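Local atomic coordinates of polysaccharide deacetylase (Bacillus anthracis, PDB entry 2J13), a protein that probably removes acetyl groups from cell-wall peptidoglycan, as a zinc-binding carbohydrate esterase of family 4. Residues T133-T136 with E137-K141. Numbering follows the deposited sequence.
Sequences TSVT and EEIKK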
loop_
_atom_site.group_PDB
_atom_site.type_symbol
_atom_site.label_atom_id
_atom_site.label_comp_id
_atom_site.label_asym_id
_atom_site.label_seq_id
_atom_site.Cartn_x
_atom_site.Cartn_y
_atom_site.Cartn_z
ATOM N N THR A 133 -6.762 -13.994 -1.468
ATOM C CA THR A 133 -5.923 -15.176 -1.661
ATOM C C THR A 133 -5.446 -15.293 -3.095
ATOM O O THR A 133 -4.278 -15.677 -3.322
ATOM C CB THR A 133 -6.666 -16.459 -1.249
ATOM O OG1 THR A 133 -7.065 -16.346 0.136
ATOM C CG2 THR A 133 -5.740 -17.672 -1.424
ATOM N N SER A 134 -6.284 -14.967 -4.060
ATOM C CA SER A 134 -5.892 -15.050 -5.464
ATOM C C SER A 134 -4.699 -14.149 -5.797
ATOM O O SER A 134 -3.772 -14.572 -6.506
ATOM C CB SER A 134 -7.059 -14.788 -6.400
ATOM O OG SER A 134 -7.612 -13.529 -6.225
ATOM N N VAL A 135 -4.703 -12.921 -5.305
ATOM C CA VAL A 135 -3.573 -12.022 -5.495
ATOM C C VAL A 135 -2.333 -12.508 -4.780
ATOM O O VAL A 135 -1.228 -12.458 -5.348
ATOM C CB VAL A 135 -3.906 -10.536 -5.057
ATOM C CG1 VAL A 135 -2.672 -9.624 -5.075
ATOM C CG2 VAL A 135 -4.939 -9.948 -5.954
ATOM N N THR A 136 -2.466 -12.961 -3.545
ATOM C CA THR A 136 -1.315 -13.434 -2.776
ATOM C C THR A 136 -0.620 -14.585 -3.488
ATOM O O THR A 136 0.584 -14.563 -3.706
ATOM C CB THR A 136 -1.695 -13.826 -1.355
ATOM O OG1 THR A 136 -2.065 -12.627 -0.640
ATOM C CG2 THR A 136 -0.525 -14.496 -0.631
ATOM N N GLU A 137 -1.420 -15.545 -3.901
ATOM C CA GLU A 137 -0.868 -16.711 -4.618
ATOM C C GLU A 137 -0.243 -16.290 -5.950
ATOM O O GLU A 137 0.833 -16.807 -6.340
ATOM C CB GLU A 137 -1.970 -17.745 -4.825
ATOM C CG GLU A 137 -2.476 -18.337 -3.515
ATOM C CD GLU A 137 -3.542 -19.410 -3.687
ATOM O OE1 GLU A 137 -4.073 -19.600 -4.798
ATOM O OE2 GLU A 137 -3.859 -20.042 -2.654
ATOM N N GLU A 138 -0.874 -15.377 -6.678
ATOM C CA GLU A 138 -0.326 -14.896 -7.950
ATOM C C GLU A 138 0.986 -14.128 -7.749
ATOM O O GLU A 138 1.959 -14.342 -8.508
ATOM C CB GLU A 138 -1.347 -14.053 -8.689
ATOM C CG GLU A 138 -1.152 -13.894 -10.145
ATOM C CD GLU A 138 -1.489 -15.176 -10.961
ATOM O OE1 GLU A 138 -2.393 -15.974 -10.574
ATOM O OE2 GLU A 138 -0.849 -15.375 -12.007
ATOM N N ILE A 139 1.054 -13.251 -6.754
ATOM C CA ILE A 139 2.313 -12.557 -6.457
ATOM C C ILE A 139 3.457 -13.558 -6.195
ATOM O O ILE A 139 4.541 -13.477 -6.806
ATOM C CB ILE A 139 2.178 -11.601 -5.238
ATOM C CG1 ILE A 139 1.309 -10.399 -5.587
ATOM C CG2 ILE A 139 3.577 -11.173 -4.752
ATOM C CD1 ILE A 139 0.817 -9.639 -4.302
ATOM N N LYS A 140 3.196 -14.523 -5.322
ATOM C CA LYS A 140 4.181 -15.561 -4.963
ATOM C C LYS A 140 4.598 -16.413 -6.147
ATOM O O LYS A 140 5.819 -16.623 -6.361
ATOM C CB LYS A 140 3.627 -16.437 -3.861
ATOM C CG LYS A 140 3.590 -15.757 -2.498
ATOM C CD LYS A 140 2.855 -16.611 -1.497
ATOM C CE LYS A 140 2.862 -15.971 -0.140
ATOM N NZ LYS A 140 2.309 -16.870 0.876
ATOM N N LYS A 141 3.638 -16.838 -6.959
ATOM C CA LYS A 141 3.969 -17.724 -8.130
ATOM C C LYS A 141 4.694 -16.943 -9.230
ATOM O O LYS A 141 5.660 -17.450 -9.813
ATOM C CB LYS A 141 2.712 -18.304 -8.733
ATOM C CG LYS A 141 2.001 -19.313 -7.877
ATOM C CD LYS A 141 2.804 -20.598 -7.679
ATOM C CE LYS A 141 1.976 -21.739 -7.091
ATOM N NZ LYS A 141 2.831 -22.892 -6.628
HETATM O O HOH W 1 -3.945 -16.815 -8.033
#
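Val-135 and Ile-139 meet one helical turn apart. CG1 of Val-135 touches CD1 of Ile-139 at 3.6 Å, methyl to methyl, with the two side chains crossing at a slant. Thr-136 and Lys-140 run side by side instead. The extended lysine chain points outward with Thr-136 and leans back toward it; its CE rests 3.7 Å from the methyl CG2 of Thr-136. That methyl is turned to the lysine because CG2 stands anti to the backbone N; OG1 is left beside the N and hydrogen-bonds to Tyr-171. On the exposed side, the carboxylate of Glu-137 reaches back to Thr-133, where OE2 lies 3.3 Å from the methyl CG2. OG1 of Thr-133 bonds instead to the carbonyl O of Arg-129.

Four backbone bonds set this spacing. Three are close to straight, among them Lys-140 N to Thr-136 O at 3.1 Å (171°). The one from Glu-138 N to Ser-134 O is more bent (154°). Ser-134 O also accepts a bond from a water at 2.7 Å, and the same water donates to OE1 of Glu-138. The chain of Glu-138 bends at chi2 (73°), which brings its carboxylate round to this water.

Val-135 and Ile-139 both pack on Ile-93 of helix 90-95 and on strand 109-112. This is i to i+4 contact within an amphipathic alpha-helix, 125-143, whose buried side packs on that strand of the parallel sheet and on that helix, within the NodB homology fold.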